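Local coordinates for protein NAD(P)H-hydrate epimerase (PDB 1JZT) that catalyses the epimerisation of the R and S forms of NAD(P)HX, a hydrated, damaged form of NAD(P)H, so that both epimers can be repaired, at residues A[60-65]-A[87-92]; A[77-82]-A[110-115]; A[167-172]-A[188-193]; A[73-78]-A[104-109]. All coordinates share one frame; numbering follows the deposited sequence.

Contacts 1, 2 and 4 cluster on one flank of the mostly parallel sheet: strand 88-91 of contact 1 supplies the floor on which helices 69-83 and 100-111 rest, and contacts 4 and 2 overlap on helix 69-83 and follow helix 100-111 to its end and the loop beyond. Contact 4 is the buried, purely aliphatic stretch, with a single water between the backbones. Contact 2, at the partly exposed end, swaps leucines for the stems of Arg79 and Lys82 against Phe112. Contact 1 lies in the sheet itself and is held by backbone hydrogen bonds. Contact 3, also buried, touches the same sheet farther along, where a loop meets strand 169-172 through one direct and one water-mediated bond.

Contact 1 (A[60-65]-A[87-92]); sequences HVFVIA and NPVVFY
Val61 and Val63 each give their N-H and their C=O to the neighbouring strand, and Ala65 N adds a fifth bond, pairing strand 60-65 with strand 88-91 in parallel. The shortest runs from Phe91 N to Val63 O, 2.7 Å. Pro88 costs the pairing nothing, because in this register it is Val89 and Phe91 that donate. A CA-H...O contact adds to it, with Pro88 CA 3.3 Å from Val61 O.

Among the side chains, Phe62 reaches farthest across: with CG anti to the backbone N (chi1 -166°), its ring leans obliquely toward strand 88-91, CZ 3.4 Å from Phe91 CB. Its CD1 meets Val89 CG1 at 4.1 Å. Ile64 CG2 runs alongside the Phe91 ring, 3.8 Å from CD2. With an alanine at Phe62, Phe91 CB and Val89 CG1 would probably be left facing a gap.

At the ends, ring edges meet oxygens: Asn87 O lies near the plane of the His60 ring, whose ND1 bonds Lys132 O, and Ala65 O near that of Tyr92. Polar backbone is paired within the sheet and apolar side chains line both faces, as suits a strand pair in the core of a Rossmann-like beta-alpha-beta unit.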
loop_
_atom_site.group_PDB
_atom_site.type_symbol
_atom_site.label_atom_id
_atom_site.label_comp_id
_atom_site.label_asym_id
_atom_site.label_seq_id
_atom_site.Cartn_x
_atom_site.Cartn_y
_atom_site.Cartn_z
ATOM N N HIS A 60 10.296 6.849 12.416
ATOM C CA HIS A 60 9.915 5.565 11.844
ATOM C C HIS A 60 8.874 5.675 10.740
ATOM O O HIS A 60 8.209 6.700 10.591
ATOM C CB HIS A 60 9.357 4.657 12.944
ATOM C CG HIS A 60 10.209 4.598 14.175
ATOM N ND1 HIS A 60 10.170 5.567 15.155
ATOM C CD2 HIS A 60 11.138 3.697 14.575
ATOM C CE1 HIS A 60 11.037 5.266 16.106
ATOM N NE2 HIS A 60 11.638 4.136 15.779
ATOM N N VAL A 61 8.766 4.616 9.943
ATOM C CA VAL A 61 7.753 4.542 8.902
ATOM C C VAL A 61 6.781 3.526 9.503
ATOM O O VAL A 61 7.098 2.335 9.592
ATOM C CB VAL A 61 8.311 3.998 7.552
ATOM C CG1 VAL A 61 7.161 3.740 6.585
ATOM C CG2 VAL A 61 9.273 5.018 6.929
ATOM N N PHE A 62 5.618 4.005 9.941
ATOM C CA PHE A 62 4.617 3.145 10.565
ATOM C C PHE A 62 3.742 2.444 9.532
ATOM O O PHE A 62 2.893 3.067 8.897
ATOM C CB PHE A 62 3.742 3.967 11.527
ATOM C CG PHE A 62 2.911 3.125 12.469
ATOM C CD1 PHE A 62 3.510 2.150 13.258
ATOM C CD2 PHE A 62 1.537 3.321 12.581
ATOM C CE1 PHE A 62 2.757 1.374 14.143
ATOM C CE2 PHE A 62 0.769 2.548 13.467
ATOM C CZ PHE A 62 1.382 1.579 14.246
ATOM N N VAL A 63 3.959 1.142 9.377
ATOM C CA VAL A 63 3.209 0.330 8.418
ATOM C C VAL A 63 2.089 -0.459 9.093
ATOM O O VAL A 63 2.350 -1.311 9.944
ATOM C CB VAL A 63 4.147 -0.673 7.703
ATOM C CG1 VAL A 63 3.373 -1.491 6.682
ATOM C CG2 VAL A 63 5.293 0.078 7.033
ATOM N N ILE A 64 0.845 -0.186 8.705
ATOM C CA ILE A 64 -0.303 -0.891 9.275
ATOM C C ILE A 64 -0.801 -1.914 8.257
ATOM O O ILE A 64 -1.312 -1.558 7.195
ATOM C CB ILE A 64 -1.443 0.090 9.637
ATOM C CG1 ILE A 64 -0.875 1.241 10.485
ATOM C CG2 ILE A 64 -2.532 -0.645 10.418
ATOM C CD1 ILE A 64 -1.909 2.294 10.896
ATOM N N ALA A 65 -0.653 -3.191 8.595
ATOM C CA ALA A 65 -1.041 -4.276 7.700
ATOM C C ALA A 65 -2.388 -4.925 7.998
ATOM O O ALA A 65 -2.644 -5.355 9.125
ATOM C CB ALA A 65 0.061 -5.343 7.693
ATOM N N ASN A 87 13.472 3.259 9.084
ATOM C CA ASN A 87 13.198 2.586 10.346
ATOM C C ASN A 87 11.738 2.156 10.379
ATOM O O ASN A 87 10.923 2.723 11.113
ATOM C CB ASN A 87 13.483 3.537 11.504
ATOM C CG ASN A 87 14.896 4.063 11.478
ATOM O OD1 ASN A 87 15.855 3.292 11.520
ATOM N ND2 ASN A 87 15.039 5.382 11.402
ATOM N N PRO A 88 11.389 1.132 9.589
ATOM C CA PRO A 88 10.002 0.667 9.560
ATOM C C PRO A 88 9.545 -0.080 10.808
ATOM O O PRO A 88 10.314 -0.814 11.428
ATOM C CB PRO A 88 9.967 -0.208 8.308
ATOM C CG PRO A 88 11.334 -0.816 8.300
ATOM C CD PRO A 88 12.234 0.346 8.670
ATOM N N VAL A 89 8.284 0.145 11.170
ATOM C CA VAL A 89 7.636 -0.510 12.299
ATOM C C VAL A 89 6.276 -0.969 11.782
ATOM O O VAL A 89 5.491 -0.166 11.266
ATOM C CB VAL A 89 7.417 0.453 13.492
ATOM C CG1 VAL A 89 6.574 -0.229 14.565
ATOM C CG2 VAL A 89 8.751 0.872 14.078
ATOM N N VAL A 90 6.002 -2.262 11.917
ATOM C CA VAL A 90 4.749 -2.829 11.445
ATOM C C VAL A 90 3.733 -3.119 12.545
ATOM O O VAL A 90 4.077 -3.685 13.586
ATOM C CB VAL A 90 4.991 -4.157 10.683
ATOM C CG1 VAL A 90 3.658 -4.798 10.312
ATOM C CG2 VAL A 90 5.824 -3.899 9.432
ATOM N N PHE A 91 2.487 -2.721 12.289
ATOM C CA PHE A 91 1.359 -2.969 13.188
ATOM C C PHE A 91 0.510 -3.968 12.408
ATOM O O PHE A 91 -0.054 -3.644 11.354
ATOM C CB PHE A 91 0.581 -1.674 13.462
ATOM C CG PHE A 91 -0.635 -1.862 14.337
ATOM C CD1 PHE A 91 -0.627 -2.778 15.384
ATOM C CD2 PHE A 91 -1.781 -1.099 14.126
ATOM C CE1 PHE A 91 -1.743 -2.933 16.213
ATOM C CE2 PHE A 91 -2.908 -1.244 14.948
ATOM C CZ PHE A 91 -2.885 -2.164 15.993
ATOM N N TYR A 92 0.459 -5.196 12.919
ATOM C CA TYR A 92 -0.259 -6.307 12.285
ATOM C C TYR A 92 -1.260 -6.869 13.293
ATOM O O TYR A 92 -1.026 -7.921 13.880
ATOM C CB TYR A 92 0.770 -7.385 11.903
ATOM C CG TYR A 92 0.343 -8.379 10.843
ATOM C CD1 TYR A 92 -0.777 -8.153 10.041
ATOM C CD2 TYR A 92 1.113 -9.519 10.591
ATOM C CE1 TYR A 92 -1.115 -9.035 9.013
ATOM C CE2 TYR A 92 0.787 -10.400 9.563
ATOM C CZ TYR A 92 -0.323 -10.153 8.779
ATOM O OH TYR A 92 -0.635 -11.004 7.743
#

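Contact 2 (A[77-82]-A[110-115]); sequences CARHLK and NFFKVP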
loop_
_atom_site.group_PDB
_atom_site.type_symbol
_atom_site.label_atom_id
_atom_site.label_comp_id
_atom_site.label_asym_id
_atom_site.label_seq_id
_atom_site.Cartn_x
_atom_site.Cartn_y
_atom_site.Cartn_z
ATOM N N CYS A 77 6.732 -4.404 1.701
ATOM C CA CYS A 77 7.156 -3.007 1.702
ATOM C C CYS A 77 8.060 -2.690 2.888
ATOM O O CYS A 77 9.093 -2.047 2.740
ATOM C CB CYS A 77 5.925 -2.104 1.747
ATOM S SG CYS A 77 6.291 -0.351 2.006
ATOM N N ALA A 78 7.650 -3.139 4.068
ATOM C CA ALA A 78 8.403 -2.910 5.285
ATOM C C ALA A 78 9.835 -3.444 5.210
ATOM O O ALA A 78 10.764 -2.799 5.704
ATOM C CB ALA A 78 7.670 -3.531 6.469
ATOM N N ARG A 79 10.016 -4.613 4.604
ATOM C CA ARG A 79 11.354 -5.207 4.476
ATOM C C ARG A 79 12.228 -4.381 3.529
ATOM O O ARG A 79 13.399 -4.135 3.818
ATOM C CB ARG A 79 11.242 -6.668 3.989
ATOM C CG ARG A 79 12.556 -7.312 3.492
ATOM C CD ARG A 79 12.426 -8.840 3.439
ATOM N NE ARG A 79 11.128 -9.248 2.910
ATOM C CZ ARG A 79 10.807 -9.252 1.621
ATOM N NH1 ARG A 79 11.696 -8.877 0.707
ATOM N NH2 ARG A 79 9.583 -9.612 1.251
ATOM N N HIS A 80 11.671 -3.940 2.405
ATOM C CA HIS A 80 12.462 -3.138 1.480
ATOM C C HIS A 80 12.837 -1.792 2.094
ATOM O O HIS A 80 13.942 -1.300 1.884
ATOM C CB HIS A 80 11.721 -2.953 0.152
ATOM C CG HIS A 80 11.756 -4.173 -0.710
ATOM N ND1 HIS A 80 12.884 -4.559 -1.406
ATOM C CD2 HIS A 80 10.837 -5.144 -0.921
ATOM C CE1 HIS A 80 12.658 -5.714 -2.002
ATOM N NE2 HIS A 80 11.422 -6.093 -1.723
ATOM N N LEU A 81 11.925 -1.208 2.868
ATOM C CA LEU A 81 12.203 0.072 3.517
ATOM C C LEU A 81 13.354 -0.065 4.497
ATOM O O LEU A 81 14.156 0.858 4.661
ATOM C CB LEU A 81 10.968 0.581 4.258
ATOM C CG LEU A 81 9.845 1.135 3.375
ATOM C CD1 LEU A 81 8.625 1.458 4.236
ATOM C CD2 LEU A 81 10.344 2.382 2.659
ATOM N N LYS A 82 13.434 -1.218 5.153
ATOM C CA LYS A 82 14.515 -1.463 6.102
ATOM C C LYS A 82 15.815 -1.510 5.299
ATOM O O LYS A 82 16.811 -0.903 5.681
ATOM C CB LYS A 82 14.289 -2.791 6.835
ATOM C CG LYS A 82 15.342 -3.118 7.883
ATOM C CD LYS A 82 15.269 -2.158 9.057
ATOM C CE LYS A 82 16.336 -2.466 10.092
ATOM N NZ LYS A 82 16.226 -1.522 11.239
ATOM N N ASN A 110 11.365 -10.412 10.869
ATOM C CA ASN A 110 12.146 -10.685 12.077
ATOM C C ASN A 110 13.618 -10.785 11.682
ATOM O O ASN A 110 14.501 -10.264 12.368
ATOM C CB ASN A 110 11.697 -11.996 12.724
ATOM C CG ASN A 110 10.223 -11.997 13.074
ATOM O OD1 ASN A 110 9.661 -10.966 13.436
ATOM N ND2 ASN A 110 9.594 -13.162 12.981
ATOM N N PHE A 111 13.861 -11.461 10.562
ATOM C CA PHE A 111 15.204 -11.642 10.021
ATOM C C PHE A 111 15.918 -10.303 9.862
ATOM O O PHE A 111 17.123 -10.200 10.101
ATOM C CB PHE A 111 15.107 -12.353 8.666
ATOM C CG PHE A 111 16.436 -12.674 8.044
ATOM C CD1 PHE A 111 17.450 -13.266 8.794
ATOM C CD2 PHE A 111 16.652 -12.442 6.689
ATOM C CE1 PHE A 111 18.654 -13.624 8.204
ATOM C CE2 PHE A 111 17.858 -12.798 6.086
ATOM C CZ PHE A 111 18.859 -13.392 6.844
ATOM N N PHE A 112 15.170 -9.281 9.454
ATOM C CA PHE A 112 15.713 -7.938 9.257
ATOM C C PHE A 112 15.531 -7.037 10.466
ATOM O O PHE A 112 15.768 -5.829 10.396
ATOM C CB PHE A 112 15.072 -7.289 8.028
ATOM C CG PHE A 112 15.754 -7.642 6.748
ATOM C CD1 PHE A 112 16.876 -6.932 6.329
ATOM C CD2 PHE A 112 15.324 -8.727 5.993
ATOM C CE1 PHE A 112 17.565 -7.307 5.182
ATOM C CE2 PHE A 112 16.010 -9.109 4.842
ATOM C CZ PHE A 112 17.130 -8.398 4.438
ATOM N N LYS A 113 15.110 -7.639 11.573
ATOM C CA LYS A 113 14.907 -6.912 12.818
ATOM C C LYS A 113 13.881 -5.785 12.685
ATOM O O LYS A 113 14.059 -4.703 13.246
ATOM C CB LYS A 113 16.235 -6.331 13.310
ATOM C CG LYS A 113 17.378 -7.341 13.434
ATOM C CD LYS A 113 17.113 -8.398 14.501
ATOM C CE LYS A 113 18.396 -9.160 14.870
ATOM N NZ LYS A 113 18.971 -9.942 13.736
ATOM N N VAL A 114 12.815 -6.026 11.934
ATOM C CA VAL A 114 11.769 -5.020 11.790
ATOM C C VAL A 114 10.661 -5.347 12.783
ATOM O O VAL A 114 10.037 -6.399 12.697
ATOM C CB VAL A 114 11.176 -5.015 10.373
ATOM C CG1 VAL A 114 9.940 -4.126 10.339
ATOM C CG2 VAL A 114 12.216 -4.516 9.368
ATOM N N PRO A 115 10.409 -4.446 13.746
ATOM C CA PRO A 115 9.368 -4.653 14.758
ATOM C C PRO A 115 7.999 -4.949 14.147
ATOM O O PRO A 115 7.600 -4.320 13.165
ATOM C CB PRO A 115 9.364 -3.331 15.528
ATOM C CG PRO A 115 10.771 -2.847 15.385
ATOM C CD PRO A 115 11.069 -3.142 13.938
#
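Ala78 makes the first, light touch: its carbonyl O lies 4.3 Å from Val114 CG2. One residue on, Arg79 offers its aliphatic stem to the Phe112 ring. CG and CD both lie against the CD2-CE2 side of that ring, with CD 3.9 Å from Phe112 CE2, an oblique approach. A bend at chi3 (41°) carries the guanidinium past the ring and tilts it 45° to the ring plane, and NH2 makes its salt bridge with Glu33 of helix 28-46.

Lys82, a turn later, does the most. It points its CG directly opposite its own N (chi1 -178°), which sets that carbon 3.7 Å from Val114 CG2, the two side chains sliding past each other in opposite directions. The bend at chi2 then leads CD and CE on toward Phe112 O, which CE approaches to 3.4 Å. The residues it meets lie just past the end of helix 100-111, which closes in a Schellman motif: Lys113, with positive phi, is the C-prime residue, Val114 N bonds Leu109 O, and Lys113 N bonds Asn110 O.

Long polar side chains thus work here as hydrocarbon, covering the helix end by van der Waals contact. The ammonium of Lys82, near carbonyls at a helix C-terminus, is probably in a mildly favourable field, though at 4.3 Å from Lys113 O its NZ is too far for a bond.

Contact 3 (A[167-172]-A[188-193]); sequences IPIVSV and PSINPA
Ile169 and Ser171 receive the loop that leads into strand 194-198, the next parallel strand of this Rossmann-like sheet. The connection from strand 169-172 contains no helix between the two segments, so an extended, proline-containing chain packs directly on the strand it has just left.

Apolar contacts are few. Pro168 CB and Ala193 CB meet at 3.6 Å just ahead of the strand. Ile169 CD1 approaches Ile190 CD1 more loosely, at 4.3 Å, while Ile190 also packs on Val157 and Leu160 of helix 153-163.

One contact is packing on a hydroxyl: Pro192 CB lies 3.5 Å from Ser171 OG. That oxygen, beside the backbone N at chi1 -72°, has its polar partner in Asp138 OD2. Pro192 therefore packs against a serine hydroxyl that is bonded to Asp138 and is likely to steady that carboxylate, if it binds potassium as predicted.

Polar links come from the backbone of Ile169. A water accepts from Ile169 N at 2.9 Å and donates to Asn191 O, joining strand to loop at one remove. The direct bond runs from Ala193 N to Ile169 O, 2.8 Å long and in the carbonyl plane, yet bent to 132° at the hydrogen.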
loop_
_atom_site.group_PDB
_atom_site.type_symbol
_atom_site.label_atom_id
_atom_site.label_comp_id
_atom_site.label_asym_id
_atom_site.label_seq_id
_atom_site.Cartn_x
_atom_site.Cartn_y
_atom_site.Cartn_z
ATOM N N ILE A 167 0.538 14.028 9.917
ATOM C CA ILE A 167 1.414 12.917 9.525
ATOM C C ILE A 167 0.934 12.394 8.161
ATOM O O ILE A 167 -0.225 11.996 8.013
ATOM C CB ILE A 167 1.345 11.759 10.556
ATOM C CG1 ILE A 167 1.585 12.291 11.968
ATOM C CG2 ILE A 167 2.375 10.680 10.218
ATOM C CD1 ILE A 167 2.875 13.055 12.120
ATOM N N PRO A 168 1.817 12.382 7.150
ATOM C CA PRO A 168 1.439 11.908 5.817
ATOM C C PRO A 168 1.132 10.417 5.745
ATOM O O PRO A 168 1.886 9.593 6.263
ATOM C CB PRO A 168 2.648 12.282 4.967
ATOM C CG PRO A 168 3.783 12.117 5.934
ATOM C CD PRO A 168 3.233 12.788 7.176
ATOM N N ILE A 169 0.021 10.080 5.096
ATOM C CA ILE A 169 -0.377 8.684 4.931
ATOM C C ILE A 169 -0.149 8.257 3.480
ATOM O O ILE A 169 -0.525 8.970 2.545
ATOM C CB ILE A 169 -1.875 8.467 5.279
ATOM C CG1 ILE A 169 -2.104 8.669 6.779
ATOM C CG2 ILE A 169 -2.307 7.070 4.857
ATOM C CD1 ILE A 169 -3.578 8.640 7.182
ATOM N N VAL A 170 0.483 7.098 3.311
ATOM C CA VAL A 170 0.756 6.532 1.991
ATOM C C VAL A 170 -0.167 5.322 1.856
ATOM O O VAL A 170 0.062 4.299 2.512
ATOM C CB VAL A 170 2.224 6.036 1.884
ATOM C CG1 VAL A 170 2.470 5.415 0.510
ATOM C CG2 VAL A 170 3.194 7.197 2.139
ATOM N N SER A 171 -1.201 5.432 1.021
ATOM C CA SER A 171 -2.162 4.339 0.847
ATOM C C SER A 171 -1.781 3.353 -0.240
ATOM O O SER A 171 -1.469 3.745 -1.365
ATOM C CB SER A 171 -3.565 4.889 0.547
ATOM O OG SER A 171 -4.143 5.481 1.693
ATOM N N VAL A 172 -1.832 2.068 0.104
ATOM C CA VAL A 172 -1.499 1.000 -0.824
ATOM C C VAL A 172 -2.719 0.591 -1.648
ATOM O O VAL A 172 -3.738 0.146 -1.107
ATOM C CB VAL A 172 -0.968 -0.245 -0.078
ATOM C CG1 VAL A 172 -0.538 -1.302 -1.082
ATOM C CG2 VAL A 172 0.201 0.149 0.814
ATOM N N PRO A 188 -15.352 9.820 9.299
ATOM C CA PRO A 188 -14.246 10.487 8.603
ATOM C C PRO A 188 -13.662 9.611 7.500
ATOM O O PRO A 188 -13.797 8.387 7.525
ATOM C CB PRO A 188 -13.250 10.767 9.726
ATOM C CG PRO A 188 -13.476 9.622 10.654
ATOM C CD PRO A 188 -14.986 9.534 10.697
ATOM N N SER A 189 -13.008 10.253 6.540
ATOM C CA SER A 189 -12.429 9.560 5.400
ATOM C C SER A 189 -10.919 9.790 5.294
ATOM O O SER A 189 -10.421 10.887 5.561
ATOM C CB SER A 189 -13.124 10.052 4.127
ATOM O OG SER A 189 -12.787 9.267 3.005
ATOM N N ILE A 190 -10.193 8.749 4.904
ATOM C CA ILE A 190 -8.746 8.844 4.739
ATOM C C ILE A 190 -8.419 9.842 3.627
ATOM O O ILE A 190 -9.040 9.824 2.559
ATOM C CB ILE A 190 -8.134 7.463 4.367
ATOM C CG1 ILE A 190 -8.276 6.490 5.541
ATOM C CG2 ILE A 190 -6.668 7.615 3.970
ATOM C CD1 ILE A 190 -7.460 6.863 6.754
ATOM N N ASN A 191 -7.457 10.721 3.898
ATOM C CA ASN A 191 -6.988 11.733 2.942
ATOM C C ASN A 191 -5.480 11.495 2.844
ATOM O O ASN A 191 -4.684 12.165 3.505
ATOM C CB ASN A 191 -7.265 13.145 3.470
ATOM C CG ASN A 191 -6.605 14.236 2.626
ATOM O OD1 ASN A 191 -6.608 15.411 3.003
ATOM N ND2 ASN A 191 -6.041 13.854 1.485
ATOM N N PRO A 192 -5.072 10.536 2.005
ATOM C CA PRO A 192 -3.659 10.192 1.824
ATOM C C PRO A 192 -2.782 11.242 1.154
ATOM O O PRO A 192 -3.207 11.919 0.219
ATOM C CB PRO A 192 -3.731 8.903 1.017
ATOM C CG PRO A 192 -4.914 9.151 0.131
ATOM C CD PRO A 192 -5.927 9.758 1.089
ATOM N N ALA A 193 -1.549 11.371 1.638
ATOM C CA ALA A 193 -0.596 12.309 1.051
ATOM C C ALA A 193 -0.074 11.660 -0.226
ATOM O O ALA A 193 0.332 12.339 -1.173
ATOM C CB ALA A 193 0.558 12.577 2.022
HETATM O O HOH W 1 -2.151 11.918 4.930
#

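Contact 4 (A[73-78]-A[104-109]); sequences DGLVCA and QLVHQL
The flat groups between Leu75 and Leu105 are peptide units, with no ring among them. Their two carbonyls share one water, which donates to Leu75 O at 3.1 Å and to Leu105 O at 2.9 Å. Leu75 O also has a methyl beside it, Leu109 CD2 at 3.5 Å.

The rest is aliphatic interlocking. In Leu75, chi1 of -60° turns CG toward helix 100-111, and the two methyls branching from it take different partners: CD1 rests 3.9 Å from Leu105 CB and near Val106 CG2, while CD2 meets Leu109 CD1 at 3.9 Å, the two side chains crossing at about a right angle. These are neighbouring helices of a Rossmann-like fold, packed on the same side of the sheet; the axes of 73-78 and 104-109 approach to 9.4 Å and run 19° apart. Leu75, Ala78 and Leu109 all press on Val90 of strand 88-91 below them. Asp73, in the predicted NADPHX site, turns away from this interface.

Leu109 CD2 goes on to Ala78 CB, 3.8 Å away. An alanine in place of Leu109 would lack both methyls and would probably open a gap beside Leu75 CD2 and Ala78 CB. On the other flank, Val76 CG2 meets Leu105 CD2 at 3.7 Å, where Leu105 also touches Met32 of helix 28-46.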
loop_
_atom_site.group_PDB
_atom_site.type_symbol
_atom_site.label_atom_id
_atom_site.label_comp_id
_atom_site.label_asym_id
_atom_site.label_seq_id
_atom_site.Cartn_x
_atom_site.Cartn_y
_atom_site.Cartn_z
ATOM N N ASP A 73 1.151 -7.011 0.992
ATOM C CA ASP A 73 1.959 -6.068 0.223
ATOM C C ASP A 73 2.712 -5.169 1.203
ATOM O O ASP A 73 3.860 -4.796 0.967
ATOM C CB ASP A 73 1.079 -5.197 -0.691
ATOM C CG ASP A 73 0.475 -5.972 -1.861
ATOM O OD1 ASP A 73 0.878 -7.123 -2.111
ATOM O OD2 ASP A 73 -0.411 -5.418 -2.538
ATOM N N GLY A 74 2.057 -4.827 2.308
ATOM C CA GLY A 74 2.689 -3.985 3.308
ATOM C C GLY A 74 3.853 -4.668 4.005
ATOM O O GLY A 74 4.860 -4.024 4.317
ATOM N N LEU A 75 3.721 -5.966 4.266
ATOM C CA LEU A 75 4.783 -6.723 4.929
ATOM C C LEU A 75 6.044 -6.726 4.060
ATOM O O LEU A 75 7.163 -6.636 4.576
ATOM C CB LEU A 75 4.326 -8.163 5.204
ATOM C CG LEU A 75 3.085 -8.318 6.092
ATOM C CD1 LEU A 75 2.769 -9.803 6.331
ATOM C CD2 LEU A 75 3.324 -7.606 7.406
ATOM N N VAL A 76 5.855 -6.836 2.747
ATOM C CA VAL A 76 6.968 -6.821 1.796
ATOM C C VAL A 76 7.589 -5.415 1.805
ATOM O O VAL A 76 8.804 -5.255 1.892
ATOM C CB VAL A 76 6.483 -7.134 0.363
ATOM C CG1 VAL A 76 7.596 -6.853 -0.646
ATOM C CG2 VAL A 76 6.052 -8.590 0.270
ATOM N N CYS A 77 6.732 -4.404 1.701
ATOM C CA CYS A 77 7.156 -3.007 1.702
ATOM C C CYS A 77 8.060 -2.690 2.888
ATOM O O CYS A 77 9.093 -2.047 2.740
ATOM C CB CYS A 77 5.925 -2.104 1.747
ATOM S SG CYS A 77 6.291 -0.351 2.006
ATOM N N ALA A 78 7.650 -3.139 4.068
ATOM C CA ALA A 78 8.403 -2.910 5.285
ATOM C C ALA A 78 9.835 -3.444 5.210
ATOM O O ALA A 78 10.764 -2.799 5.704
ATOM C CB ALA A 78 7.670 -3.531 6.469
ATOM N N GLN A 104 5.389 -16.435 6.506
ATOM C CA GLN A 104 6.763 -16.397 6.020
ATOM C C GLN A 104 7.230 -14.951 5.876
ATOM O O GLN A 104 8.387 -14.630 6.178
ATOM C CB GLN A 104 6.870 -17.125 4.680
ATOM C CG GLN A 104 6.571 -18.619 4.753
ATOM C CD GLN A 104 6.543 -19.268 3.381
ATOM O OE1 GLN A 104 5.824 -18.818 2.484
ATOM N NE2 GLN A 104 7.319 -20.336 3.211
ATOM N N LEU A 105 6.330 -14.076 5.427
ATOM C CA LEU A 105 6.674 -12.663 5.262
ATOM C C LEU A 105 7.004 -12.041 6.623
ATOM O O LEU A 105 7.849 -11.147 6.717
ATOM C CB LEU A 105 5.526 -11.904 4.573
ATOM C CG LEU A 105 5.373 -12.151 3.058
ATOM C CD1 LEU A 105 4.114 -11.485 2.532
ATOM C CD2 LEU A 105 6.602 -11.626 2.327
ATOM N N VAL A 106 6.351 -12.532 7.677
ATOM C CA VAL A 106 6.609 -12.033 9.026
ATOM C C VAL A 106 7.975 -12.514 9.506
ATOM O O VAL A 106 8.721 -11.766 10.138
ATOM C CB VAL A 106 5.510 -12.487 10.018
ATOM C CG1 VAL A 106 5.904 -12.131 11.457
ATOM C CG2 VAL A 106 4.198 -11.806 9.665
ATOM N N HIS A 107 8.308 -13.764 9.204
ATOM C CA HIS A 107 9.611 -14.285 9.596
ATOM C C HIS A 107 10.698 -13.476 8.892
ATOM O O HIS A 107 11.753 -13.211 9.462
ATOM C CB HIS A 107 9.730 -15.768 9.237
ATOM C CG HIS A 107 8.913 -16.669 10.113
ATOM N ND1 HIS A 107 8.884 -18.035 9.950
ATOM C CD2 HIS A 107 8.109 -16.399 11.170
ATOM C CE1 HIS A 107 8.096 -18.572 10.868
ATOM N NE2 HIS A 107 7.614 -17.600 11.620
ATOM N N GLN A 108 10.438 -13.074 7.653
ATOM C CA GLN A 108 11.410 -12.283 6.913
ATOM C C GLN A 108 11.626 -10.927 7.592
ATOM O O GLN A 108 12.727 -10.377 7.560
ATOM C CB GLN A 108 10.947 -12.112 5.465
ATOM C CG GLN A 108 10.958 -13.427 4.682
ATOM C CD GLN A 108 10.117 -13.375 3.421
ATOM O OE1 GLN A 108 10.087 -12.363 2.726
ATOM N NE2 GLN A 108 9.439 -14.476 3.114
ATOM N N LEU A 109 10.581 -10.389 8.215
ATOM C CA LEU A 109 10.711 -9.111 8.908
ATOM C C LEU A 109 11.561 -9.296 10.170
ATOM O O LEU A 109 12.394 -8.447 10.499
ATOM C CB LEU A 109 9.325 -8.550 9.262
ATOM C CG LEU A 109 8.510 -8.045 8.058
ATOM C CD1 LEU A 109 7.107 -7.651 8.486
ATOM C CD2 LEU A 109 9.225 -6.841 7.435
HETATM O O HOH W 2 8.670 -9.310 4.678
#